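Local structure of transmembrane protein (Bartonella henselae, 3PAM) at residues F10-T15 with A201-K206; Q24-L29 with L154-E159; K104-L109 with N119-P124; I133-L138 with K142-F147. The protein probably forms part of the solute-binding component of an ABC-type oligopeptide transport system, which would capture peptides outside the membrane for import. All blocks are in the same frame, centred on the assembly; numbering follows the deposited sequence.

Contact 1 (F10-T15 with A201-K206); sequences FNTRRT and ASRNLK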
loop_
_atom_site.group_PDB
_atom_site.type_symbol
_atom_site.label_atom_id
_atom_site.label_comp_id
_atom_site.label_asym_id
_atom_site.label_seq_id
_atom_site.Cartn_x
_atom_site.Cartn_y
_atom_site.Cartn_z
ATOM N N PHE A 10 5.392 -0.788 1.892
ATOM C CA PHE A 10 6.025 -2.099 2.071
ATOM C C PHE A 10 7.222 -2.174 1.174
ATOM O O PHE A 10 7.089 -2.083 -0.033
ATOM C CB PHE A 10 5.072 -3.218 1.635
ATOM C CG PHE A 10 3.919 -3.423 2.557
ATOM C CD1 PHE A 10 4.105 -4.065 3.782
ATOM C CD2 PHE A 10 2.648 -2.995 2.208
ATOM C CE1 PHE A 10 3.062 -4.244 4.646
ATOM C CE2 PHE A 10 1.568 -3.185 3.091
ATOM C CZ PHE A 10 1.790 -3.801 4.312
ATOM N N ASN A 11 8.405 -2.348 1.739
ATOM C CA ASN A 11 9.505 -2.716 0.891
ATOM C C ASN A 11 9.380 -4.173 0.484
ATOM O O ASN A 11 9.826 -5.080 1.181
ATOM C CB ASN A 11 10.846 -2.441 1.515
ATOM C CG ASN A 11 11.960 -2.629 0.528
ATOM O OD1 ASN A 11 11.710 -2.876 -0.648
ATOM N ND2 ASN A 11 13.190 -2.527 0.988
ATOM N N THR A 12 8.770 -4.361 -0.670
ATOM C CA THR A 12 8.413 -5.663 -1.243
ATOM C C THR A 12 9.628 -6.514 -1.627
ATOM O O THR A 12 9.488 -7.698 -1.930
ATOM C CB THR A 12 7.479 -5.376 -2.428
ATOM O OG1 THR A 12 6.130 -5.666 -2.054
ATOM C CG2 THR A 12 7.848 -6.078 -3.664
ATOM N N ARG A 13 10.821 -5.909 -1.592
ATOM C CA ARG A 13 12.080 -6.611 -1.868
ATOM C C ARG A 13 12.445 -7.561 -0.738
ATOM O O ARG A 13 13.195 -8.523 -0.944
ATOM C CB ARG A 13 13.245 -5.616 -1.989
ATOM C CG ARG A 13 13.316 -4.854 -3.268
ATOM C CD ARG A 13 13.952 -3.516 -3.008
ATOM N NE ARG A 13 13.726 -2.619 -4.126
ATOM C CZ ARG A 13 12.908 -1.578 -4.108
ATOM N NH1 ARG A 13 12.232 -1.269 -3.006
ATOM N NH2 ARG A 13 12.782 -0.828 -5.196
ATOM N N ARG A 14 11.983 -7.239 0.466
ATOM C CA ARG A 14 12.274 -8.070 1.639
ATOM C C ARG A 14 11.259 -9.205 1.760
ATOM O O ARG A 14 10.074 -9.010 1.513
ATOM C CB ARG A 14 12.277 -7.219 2.906
ATOM C CG ARG A 14 13.044 -5.894 2.778
ATOM C CD ARG A 14 14.375 -5.885 3.495
ATOM N NE ARG A 14 15.274 -4.861 2.944
ATOM C CZ ARG A 14 16.069 -4.076 3.675
ATOM N NH1 ARG A 14 16.082 -4.172 4.995
ATOM N NH2 ARG A 14 16.833 -3.172 3.096
ATOM N N THR A 15 11.741 -10.381 2.158
ATOM C CA THR A 15 10.927 -11.597 2.150
ATOM C C THR A 15 9.624 -11.537 2.940
ATOM O O THR A 15 8.619 -12.046 2.490
ATOM C CB THR A 15 11.732 -12.845 2.553
ATOM O OG1 THR A 15 12.419 -12.608 3.789
ATOM C CG2 THR A 15 12.727 -13.196 1.450
ATOM N N ALA A 201 11.454 -2.120 -14.062
ATOM C CA ALA A 201 12.812 -1.638 -14.272
ATOM C C ALA A 201 13.282 -0.716 -13.137
ATOM O O ALA A 201 14.443 -0.801 -12.686
ATOM C CB ALA A 201 12.944 -0.956 -15.636
ATOM N N SER A 202 12.380 0.137 -12.662
ATOM C CA SER A 202 12.723 1.083 -11.611
ATOM C C SER A 202 12.786 0.415 -10.250
ATOM O O SER A 202 13.181 1.033 -9.259
ATOM C CB SER A 202 11.746 2.242 -11.582
ATOM O OG SER A 202 10.640 1.966 -10.731
ATOM N N ARG A 203 12.417 -0.849 -10.172
ATOM C CA ARG A 203 12.566 -1.555 -8.895
ATOM C C ARG A 203 14.040 -1.665 -8.487
ATOM O O ARG A 203 14.373 -1.502 -7.314
ATOM C CB ARG A 203 11.896 -2.918 -8.948
ATOM C CG ARG A 203 12.205 -3.825 -7.772
ATOM C CD ARG A 203 11.737 -5.223 -8.096
ATOM N NE ARG A 203 12.294 -6.192 -7.176
ATOM C CZ ARG A 203 11.600 -6.832 -6.236
ATOM N NH1 ARG A 203 10.286 -6.614 -6.060
ATOM N NH2 ARG A 203 12.225 -7.705 -5.468
ATOM N N ASN A 204 14.922 -1.885 -9.456
ATOM C CA ASN A 204 16.326 -2.144 -9.158
ATOM C C ASN A 204 17.306 -1.020 -9.504
ATOM O O ASN A 204 18.506 -1.265 -9.699
ATOM C CB ASN A 204 16.748 -3.457 -9.801
ATOM C CG ASN A 204 15.976 -4.629 -9.252
ATOM O OD1 ASN A 204 16.031 -4.896 -8.054
ATOM N ND2 ASN A 204 15.246 -5.332 -10.114
ATOM N N LEU A 205 16.794 0.210 -9.537
ATOM C CA LEU A 205 17.627 1.390 -9.777
ATOM C C LEU A 205 17.525 2.345 -8.587
ATOM O O LEU A 205 16.526 3.054 -8.396
ATOM C CB LEU A 205 17.243 2.091 -11.086
ATOM C CG LEU A 205 17.474 1.335 -12.412
ATOM C CD1 LEU A 205 16.748 2.035 -13.578
ATOM C CD2 LEU A 205 18.955 1.128 -12.733
ATOM N N LYS A 206 18.579 2.322 -7.779
ATOM C CA LYS A 206 18.727 3.195 -6.634
ATOM C C LYS A 206 18.434 4.655 -6.938
ATOM O O LYS A 206 18.934 5.223 -7.915
ATOM C CB LYS A 206 20.125 3.031 -6.038
ATOM C CG LYS A 206 20.140 1.972 -4.947
ATOM C CD LYS A 206 21.337 1.037 -5.050
ATOM C CE LYS A 206 21.115 -0.206 -4.196
ATOM N NZ LYS A 206 19.664 -0.646 -4.137
#

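Contact 2 (Q24-L29 with L154-E159); sequences QALSIL and LGIHAE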
loop_
_atom_site.group_PDB
_atom_site.type_symbol
_atom_site.label_atom_id
_atom_site.label_comp_id
_atom_site.label_asym_id
_atom_site.label_seq_id
_atom_site.Cartn_x
_atom_site.Cartn_y
_atom_site.Cartn_z
ATOM N N GLN A 24 -1.818 -7.292 2.424
ATOM C CA GLN A 24 -3.246 -7.066 2.571
ATOM C C GLN A 24 -3.664 -7.173 4.050
ATOM O O GLN A 24 -4.386 -6.319 4.563
ATOM C CB GLN A 24 -3.999 -8.051 1.703
ATOM C CG GLN A 24 -5.344 -7.583 1.240
ATOM C CD GLN A 24 -6.183 -8.748 0.726
ATOM O OE1 GLN A 24 -5.635 -9.764 0.301
ATOM N NE2 GLN A 24 -7.507 -8.605 0.758
ATOM N N ALA A 25 -3.150 -8.190 4.738
ATOM C CA ALA A 25 -3.422 -8.376 6.173
ATOM C C ALA A 25 -2.923 -7.207 7.018
ATOM O O ALA A 25 -3.655 -6.715 7.869
ATOM C CB ALA A 25 -2.809 -9.666 6.660
ATOM N N LEU A 26 -1.674 -6.772 6.798
ATOM C CA LEU A 26 -1.109 -5.700 7.621
ATOM C C LEU A 26 -1.851 -4.392 7.398
ATOM O O LEU A 26 -2.038 -3.612 8.339
ATOM C CB LEU A 26 0.395 -5.497 7.371
ATOM C CG LEU A 26 1.386 -6.601 7.761
ATOM C CD1 LEU A 26 2.628 -6.029 8.376
ATOM C CD2 LEU A 26 0.816 -7.641 8.678
ATOM N N SER A 27 -2.255 -4.160 6.146
ATOM C CA SER A 27 -3.071 -3.031 5.769
ATOM C C SER A 27 -4.365 -2.989 6.568
ATOM O O SER A 27 -4.727 -1.962 7.114
ATOM C CB SER A 27 -3.375 -3.058 4.281
ATOM O OG SER A 27 -3.956 -1.825 3.881
ATOM N N ILE A 28 -5.044 -4.123 6.662
ATOM C CA ILE A 28 -6.259 -4.214 7.461
ATOM C C ILE A 28 -6.001 -3.969 8.959
ATOM O O ILE A 28 -6.794 -3.311 9.630
ATOM C CB ILE A 28 -6.939 -5.576 7.257
ATOM C CG1 ILE A 28 -7.285 -5.758 5.777
ATOM C CG2 ILE A 28 -8.169 -5.695 8.152
ATOM C CD1 ILE A 28 -7.856 -7.129 5.446
ATOM N N LEU A 29 -4.892 -4.498 9.464
ATOM C CA LEU A 29 -4.532 -4.386 10.875
ATOM C C LEU A 29 -4.345 -2.948 11.349
ATOM O O LEU A 29 -4.446 -2.642 12.547
ATOM C CB LEU A 29 -3.246 -5.172 11.151
ATOM C CG LEU A 29 -3.375 -6.676 11.360
ATOM C CD1 LEU A 29 -2.073 -7.394 11.094
ATOM C CD2 LEU A 29 -3.798 -6.888 12.778
ATOM N N LEU A 154 -1.336 -9.154 17.202
ATOM C CA LEU A 154 -1.234 -10.431 16.472
ATOM C C LEU A 154 0.193 -10.996 16.486
ATOM O O LEU A 154 0.565 -11.771 15.614
ATOM C CB LEU A 154 -1.662 -10.242 15.017
ATOM C CG LEU A 154 -3.041 -10.658 14.507
ATOM C CD1 LEU A 154 -4.147 -9.881 15.159
ATOM C CD2 LEU A 154 -3.096 -10.477 13.003
ATOM N N GLY A 155 1.016 -10.570 17.430
ATOM C CA GLY A 155 2.350 -11.135 17.566
ATOM C C GLY A 155 3.389 -10.628 16.591
ATOM O O GLY A 155 4.462 -11.233 16.460
ATOM N N ILE A 156 3.090 -9.526 15.903
ATOM C CA ILE A 156 4.050 -8.900 15.008
ATOM C C ILE A 156 4.829 -7.775 15.727
ATOM O O ILE A 156 4.238 -6.862 16.292
ATOM C CB ILE A 156 3.358 -8.375 13.704
ATOM C CG1 ILE A 156 2.780 -9.533 12.892
ATOM C CG2 ILE A 156 4.361 -7.627 12.801
ATOM C CD1 ILE A 156 1.588 -9.126 11.996
ATOM N N HIS A 157 6.153 -7.846 15.734
ATOM C CA HIS A 157 6.906 -6.757 16.338
ATOM C C HIS A 157 7.450 -5.788 15.278
ATOM O O HIS A 157 8.292 -6.151 14.447
ATOM C CB HIS A 157 8.021 -7.243 17.269
ATOM C CG HIS A 157 8.987 -6.156 17.656
ATOM N ND1 HIS A 157 8.668 -5.156 18.554
ATOM C CD2 HIS A 157 10.256 -5.900 17.247
ATOM C CE1 HIS A 157 9.706 -4.344 18.693
ATOM N NE2 HIS A 157 10.686 -4.780 17.919
ATOM N N ALA A 158 6.938 -4.559 15.311
ATOM C CA ALA A 158 7.426 -3.496 14.464
ATOM C C ALA A 158 8.335 -2.600 15.305
ATOM O O ALA A 158 7.916 -2.059 16.321
ATOM C CB ALA A 158 6.271 -2.699 13.917
ATOM N N GLU A 159 9.591 -2.488 14.898
ATOM C CA GLU A 159 10.511 -1.576 15.549
ATOM C C GLU A 159 10.361 -0.198 14.880
ATOM O O GLU A 159 10.432 -0.063 13.651
ATOM C CB GLU A 159 11.943 -2.113 15.483
ATOM C CG GLU A 159 12.987 -1.222 16.162
ATOM C CD GLU A 159 14.406 -1.762 16.052
ATOM O OE1 GLU A 159 14.763 -2.683 16.821
ATOM O OE2 GLU A 159 15.171 -1.245 15.206
#

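Contact 3 (K104-L109 with N119-P124); sequences KAWKLL and NRLIAP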
loop_
_atom_site.group_PDB
_atom_site.type_symbol
_atom_site.label_atom_id
_atom_site.label_comp_id
_atom_site.label_asym_id
_atom_site.label_seq_id
_atom_site.Cartn_x
_atom_site.Cartn_y
_atom_site.Cartn_z
ATOM N N LYS A 104 -10.021 -10.889 10.233
ATOM C CA LYS A 104 -9.759 -10.974 8.781
ATOM C C LYS A 104 -8.256 -11.063 8.426
ATOM O O LYS A 104 -7.858 -11.841 7.562
ATOM C CB LYS A 104 -10.373 -9.764 8.047
ATOM C CG LYS A 104 -11.663 -9.228 8.636
ATOM C CD LYS A 104 -12.238 -8.143 7.737
ATOM C CE LYS A 104 -12.882 -7.039 8.552
ATOM N NZ LYS A 104 -12.765 -5.714 7.867
ATOM N N ALA A 105 -7.432 -10.246 9.075
ATOM C CA ALA A 105 -5.990 -10.267 8.837
ATOM C C ALA A 105 -5.370 -11.614 9.236
ATOM O O ALA A 105 -4.577 -12.173 8.484
ATOM C CB ALA A 105 -5.320 -9.137 9.576
ATOM N N TRP A 106 -5.721 -12.099 10.433
ATOM C CA TRP A 106 -5.246 -13.368 10.936
ATOM C C TRP A 106 -5.573 -14.469 9.939
ATOM O O TRP A 106 -4.704 -15.284 9.612
ATOM C CB TRP A 106 -5.889 -13.674 12.310
ATOM C CG TRP A 106 -5.590 -15.006 12.890
ATOM C CD1 TRP A 106 -6.497 -15.873 13.464
ATOM C CD2 TRP A 106 -4.311 -15.658 12.981
ATOM N NE1 TRP A 106 -5.857 -17.013 13.897
ATOM C CE2 TRP A 106 -4.520 -16.906 13.611
ATOM C CE3 TRP A 106 -3.008 -15.316 12.581
ATOM C CZ2 TRP A 106 -3.477 -17.801 13.852
ATOM C CZ3 TRP A 106 -1.983 -16.213 12.816
ATOM C CH2 TRP A 106 -2.219 -17.430 13.445
ATOM N N LYS A 107 -6.820 -14.453 9.456
ATOM C CA LYS A 107 -7.272 -15.348 8.397
ATOM C C LYS A 107 -6.369 -15.278 7.169
ATOM O O LYS A 107 -5.975 -16.298 6.627
ATOM C CB LYS A 107 -8.738 -15.054 8.021
ATOM N N LEU A 108 -6.038 -14.069 6.743
ATOM C CA LEU A 108 -5.173 -13.870 5.578
ATOM C C LEU A 108 -3.744 -14.393 5.790
ATOM O O LEU A 108 -3.123 -14.937 4.868
ATOM C CB LEU A 108 -5.155 -12.393 5.169
ATOM C CG LEU A 108 -6.294 -11.966 4.244
ATOM C CD1 LEU A 108 -6.539 -10.461 4.305
ATOM C CD2 LEU A 108 -6.022 -12.408 2.803
ATOM N N LEU A 109 -3.231 -14.234 7.005
ATOM C CA LEU A 109 -1.884 -14.721 7.312
ATOM C C LEU A 109 -1.782 -16.249 7.350
ATOM O O LEU A 109 -0.786 -16.816 6.914
ATOM C CB LEU A 109 -1.355 -14.083 8.596
ATOM C CG LEU A 109 -1.066 -12.591 8.391
ATOM C CD1 LEU A 109 -1.409 -11.760 9.625
ATOM C CD2 LEU A 109 0.397 -12.356 7.957
ATOM N N ASN A 119 3.653 -16.953 21.089
ATOM C CA ASN A 119 3.003 -15.650 20.962
ATOM C C ASN A 119 3.569 -14.709 19.904
ATOM O O ASN A 119 3.163 -13.563 19.831
ATOM C CB ASN A 119 2.939 -14.923 22.306
ATOM C CG ASN A 119 1.629 -14.186 22.485
ATOM O OD1 ASN A 119 0.608 -14.570 21.910
ATOM N ND2 ASN A 119 1.642 -13.141 23.282
ATOM N N ARG A 120 4.496 -15.191 19.093
ATOM C CA ARG A 120 5.113 -14.372 18.044
ATOM C C ARG A 120 4.689 -14.965 16.721
ATOM O O ARG A 120 4.772 -16.180 16.543
ATOM C CB ARG A 120 6.648 -14.386 18.174
ATOM N N LEU A 121 4.216 -14.119 15.811
ATOM C CA LEU A 121 3.865 -14.535 14.458
ATOM C C LEU A 121 5.138 -14.939 13.728
ATOM O O LEU A 121 6.165 -14.277 13.836
ATOM C CB LEU A 121 3.146 -13.424 13.689
ATOM C CG LEU A 121 2.568 -13.868 12.334
ATOM C CD1 LEU A 121 1.370 -14.859 12.488
ATOM C CD2 LEU A 121 2.134 -12.705 11.445
ATOM N N ILE A 122 5.047 -16.031 12.982
ATOM C CA ILE A 122 6.190 -16.664 12.376
ATOM C C ILE A 122 5.894 -16.942 10.917
ATOM O O ILE A 122 4.801 -17.391 10.580
ATOM C CB ILE A 122 6.501 -17.996 13.111
ATOM C CG1 ILE A 122 6.759 -17.739 14.604
ATOM C CG2 ILE A 122 7.669 -18.728 12.478
ATOM C CD1 ILE A 122 8.156 -17.231 14.922
ATOM N N ALA A 123 6.878 -16.674 10.065
ATOM C CA ALA A 123 6.787 -16.930 8.627
ATOM C C ALA A 123 6.865 -18.420 8.339
ATOM O O ALA A 123 7.320 -19.185 9.185
ATOM C CB ALA A 123 7.901 -16.212 7.885
ATOM N N PRO A 124 6.423 -18.832 7.140
ATOM C CA PRO A 124 6.472 -20.236 6.746
ATOM C C PRO A 124 7.875 -20.823 6.860
ATOM O O PRO A 124 8.021 -22.050 6.961
ATOM C CB PRO A 124 6.012 -20.215 5.279
ATOM C CG PRO A 124 5.901 -18.744 4.888
ATOM C CD PRO A 124 5.667 -18.023 6.167
#

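Contact 4 (I133-L138 with K142-F147); sequences IMTQSL and KVALAF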
loop_
_atom_site.group_PDB
_atom_site.type_symbol
_atom_site.label_atom_id
_atom_site.label_comp_id
_atom_site.label_asym_id
_atom_site.label_seq_id
_atom_site.Cartn_x
_atom_site.Cartn_y
_atom_site.Cartn_z
ATOM N N ILE A 133 10.273 0.130 11.057
ATOM C CA ILE A 133 9.662 1.274 10.374
ATOM C C ILE A 133 10.535 2.531 10.609
ATOM O O ILE A 133 10.775 2.949 11.752
ATOM C CB ILE A 133 8.203 1.518 10.816
ATOM C CG1 ILE A 133 7.420 0.198 10.826
ATOM C CG2 ILE A 133 7.512 2.505 9.880
ATOM C CD1 ILE A 133 5.909 0.349 11.055
HETATM N N MSE A 134 11.025 3.086 9.507
HETATM C CA MSE A 134 11.921 4.233 9.533
HETATM C C MSE A 134 11.106 5.487 9.310
HETATM O O MSE A 134 10.434 5.638 8.288
HETATM C CB MSE A 134 13.011 4.105 8.460
HETATM C CG MSE A 134 13.807 5.364 8.248
HETATM SE SE MSE A 134 15.275 5.078 7.006
HETATM C CE MSE A 134 16.597 4.738 8.391
ATOM N N THR A 135 11.145 6.379 10.284
ATOM C CA THR A 135 10.422 7.634 10.157
ATOM C C THR A 135 11.400 8.774 10.215
ATOM O O THR A 135 12.526 8.613 10.699
ATOM C CB THR A 135 9.377 7.818 11.265
ATOM O OG1 THR A 135 10.011 7.674 12.543
ATOM C CG2 THR A 135 8.249 6.786 11.109
ATOM N N GLN A 136 10.955 9.924 9.723
ATOM C CA GLN A 136 11.775 11.133 9.730
ATOM C C GLN A 136 11.320 12.158 10.750
ATOM O O GLN A 136 12.155 12.876 11.298
ATOM C CB GLN A 136 11.881 11.759 8.331
ATOM C CG GLN A 136 10.576 11.872 7.535
ATOM C CD GLN A 136 10.801 12.485 6.156
ATOM O OE1 GLN A 136 11.896 12.404 5.600
ATOM N NE2 GLN A 136 9.769 13.123 5.608
ATOM N N SER A 137 10.012 12.217 11.018
ATOM C CA SER A 137 9.433 13.274 11.868
ATOM C C SER A 137 8.592 12.732 13.039
ATOM O O SER A 137 8.057 11.626 12.968
ATOM C CB SER A 137 8.593 14.219 11.017
ATOM O OG SER A 137 7.294 13.688 10.805
ATOM N N LEU A 138 8.471 13.525 14.101
ATOM C CA LEU A 138 7.689 13.160 15.289
ATOM C C LEU A 138 6.248 12.771 14.991
ATOM O O LEU A 138 5.676 11.940 15.682
ATOM C CB LEU A 138 7.683 14.307 16.296
ATOM C CG LEU A 138 8.679 14.411 17.458
ATOM C CD1 LEU A 138 9.918 13.511 17.327
ATOM C CD2 LEU A 138 9.066 15.896 17.631
ATOM N N LYS A 142 4.641 9.097 15.833
ATOM C CA LYS A 142 3.351 8.841 16.489
ATOM C C LYS A 142 2.500 7.856 15.686
ATOM O O LYS A 142 1.961 6.913 16.254
ATOM C CB LYS A 142 2.561 10.123 16.726
ATOM C CG LYS A 142 3.064 11.035 17.850
ATOM C CD LYS A 142 2.255 12.323 17.837
ATOM C CE LYS A 142 2.569 13.227 19.035
ATOM N NZ LYS A 142 3.984 13.728 19.014
ATOM N N VAL A 143 2.390 8.060 14.373
ATOM C CA VAL A 143 1.532 7.213 13.543
ATOM C C VAL A 143 2.088 5.785 13.470
ATOM O O VAL A 143 1.336 4.804 13.522
ATOM C CB VAL A 143 1.350 7.782 12.107
ATOM C CG1 VAL A 143 0.594 6.792 11.201
ATOM C CG2 VAL A 143 0.620 9.100 12.146
ATOM N N ALA A 144 3.409 5.690 13.349
ATOM C CA ALA A 144 4.096 4.417 13.285
ATOM C C ALA A 144 3.963 3.654 14.614
ATOM O O ALA A 144 3.861 2.425 14.625
ATOM C CB ALA A 144 5.551 4.609 12.897
ATOM N N LEU A 145 3.953 4.392 15.716
ATOM C CA LEU A 145 3.841 3.813 17.051
ATOM C C LEU A 145 2.447 3.277 17.289
ATOM O O LEU A 145 2.278 2.234 17.918
ATOM C CB LEU A 145 4.206 4.850 18.104
ATOM C CG LEU A 145 5.694 5.150 18.313
ATOM C CD1 LEU A 145 5.851 6.414 19.143
ATOM C CD2 LEU A 145 6.389 3.948 18.980
ATOM N N ALA A 146 1.449 3.979 16.769
ATOM C CA ALA A 146 0.078 3.479 16.770
ATOM C C ALA A 146 -0.045 2.202 15.933
ATOM O O ALA A 146 -0.725 1.264 16.319
ATOM C CB ALA A 146 -0.868 4.559 16.249
ATOM N N PHE A 147 0.608 2.163 14.777
ATOM C CA PHE A 147 0.624 0.945 13.961
ATOM C C PHE A 147 1.281 -0.188 14.739
ATOM O O PHE A 147 0.769 -1.297 14.752
ATOM C CB PHE A 147 1.320 1.192 12.617
ATOM C CG PHE A 147 1.109 0.098 11.590
ATOM C CD1 PHE A 147 0.004 -0.741 11.628
ATOM C CD2 PHE A 147 2.011 -0.060 10.554
ATOM C CE1 PHE A 147 -0.162 -1.740 10.654
ATOM C CE2 PHE A 147 1.833 -1.048 9.585
ATOM C CZ PHE A 147 0.756 -1.885 9.632
#

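Contact 1 (F10-T15 with A201-K206)
Arg13 meets the backbone and side chain of Arg203 where two loops of this family 5 solute-binding fold come together: residues 10-15 contain a type I beta turn, Asn11 to Arg14, after strand 5-10, and residues 201-206 follow helix 193-198. The polar contact is one-sided. Arg13 NH2 donates to the backbone carbonyl Arg203 O over 2.7 Å, nearly straight at 173° and on a lone pair in the carbonyl plane, while NE adds a weak bond to the same oxygen. The Arg13 guanidinium also donates to the carbonyls of Asn210 and Phe211 and meets the Phe175 ring in a cation-pi contact; arginine, with several N-H groups in one plane, suits a place ringed by carbonyls.

Apolar packing accompanies these bonds. The two arginine side chains run antiparallel, side by side, and the aliphatic Arg13 CG lies over one face of the Arg203 guanidinium, 3.8 Å from NH2. Thr12 CG2 lies 3.5 Å from Arg203 NH1, which donates to the carbonyl of Gly213.

Within the turn, Asn11 OD1 accepts from Arg13 N, an Asx turn, and from Arg13 NH1 at 2.9 Å, the two donors approaching from opposite faces of the amide plane.

Contact 2 (Q24-L29 with L154-E159)
Leu26 and Leu29 meet Leu154 and Ile156 in a buried, wholly apolar contact between helix 20-29 and the connection that leads from helix 138-152 into strand 157-162, the outermost strand at one end of the mixed sheet. The closest approaches are all between methyl groups. Leu29 CD2 lies 3.7 Å from Leu154 CD2, and CD1 of the same leucine also packs on that methyl, so the fork of Leu29 straddles one branch of its partner. Ile156 CD1, the end of the longer branch, reaches 3.7 Å to Leu26 CD2 and 4.1 Å to Leu29 CD1, bridging two leucines that stand three positions apart and therefore on one side of the helix. Ile156 CG1 is anti to its carbonyl carbon (chi1 -64°), which sends this branch across to the helix.

A Schellman motif closes helix 138-152 just where Leu154 and Ile156 approach. Gly155 is its C-prime residue, with the positive phi that glycine accepts readily; Ile156 N returns to Leu151 O and Gly155 N to Ser152 O. The chain here turns into the strand with the side chains before and after the glycine both directed toward helix 20-29. Leu151 touches Leu26, Leu29 and Ile156, Phe129 and Phe131 pack on Leu26 and Ile156, and Ala105 of helix 99-111 lies against Leu29.

Contact 3 (K104-L109 with N119-P124)
The Trp106 indole meets Leu121 at its edge: CD1 of the leucine lies near the ring plane, 3.6 Å from CZ3 on the six-membered ring, rather than over a face. The contact joins helix 99-111 to strand 120-122, the second strand of the small antiparallel beta hairpin that follows it, whose partner is strand 115-117. Trp106 also touches Lys116 on that first strand, so one large ring near the surface reaches both strands. Its CG is anti to the backbone N (chi1 174°), and this swings the indole out from the helix toward the hairpin.

Leu121 points toward the helix and divides its two methyls between two partners. While CD1 takes the tryptophan edge, CD2 turns to Leu109, about one helical turn further along. A forked side chain suits this place because a single residue can fill the space beside a flat ring and a second leucine together. Phe129 and Ile156 also pack against Leu121, extending the apolar cluster toward the main sheet, and Phe114 in the link between helix and hairpin touches Leu109. Both ends of the Leu109 fork approach the same methyl: Leu121 CD2 lies 3.9 Å from Leu109 CD2 and 4.1 Å from CD1.

Contact 4 (I133-L138 with K142-F147)
A beta-alpha-beta unit, strand 130-135, helix 138-152 and strand 157-162, provides this contact, in which Ile133 and Thr135 pack on Ala144 and Phe147 as the helix runs back across the strand it has just left. The short segment axes lie 9.4 Å apart at 163°, close to antiparallel. Alternate strand residues face the helix: Ile133 CG2 and Thr135 CG2 both lean on Ala144 CB, at 4.2 and 3.9 Å, and the small alanine lets the helix settle near the sheet. Ile133 CD1 continues to Phe147 CD2, 4.0 Å away, the two side chains crossing at about a right angle. Phe8 and Phe30 pack against the same phenylalanine ring.

Thr135 is divided in its chemistry. With OG1 between the backbone N and the carbonyl carbon (chi1 54°), its methyl meets Ala144 while OG1 bonds to the carbonyl of Arg161 and to Thr162 OG1 on the adjoining strand. At the helix start, Ser137 is the N-cap, its OG making a weak bond to Glu140 N, and Lys142 N donates to Leu138 O at 3.0 Å and 166°; Lys142 CG lies beside the same oxygen. Polar bonds thus fix the helix start, whereas its hold on the strand is dispersive and depends on close fit.

In the fold
Contact 2 is wholly buried and apolar; contacts 3 and 4 have buried apolar centres but reach toward the surface, at Trp106 and at the helix start. Contact 1, between loops and only partly buried, relies on guanidinium-to-carbonyl bonds. Contacts 2 and 3, centres about 9 Å apart, share one core: Ala25 O packs on Ala105 CB, and Gly155 O probably accepts from Leu121 N, tying the hairpin to the edge strand's approach. Both contacts 2 and 4 use the beta-alpha-beta unit, contact 4 near the start of helix 138-152 and contact 2 just beyond its end. Segment 10-15, though not the touching residues of contact 1, reaches this core: Phe10 CZ lies 3.8 Å from Leu26 CB.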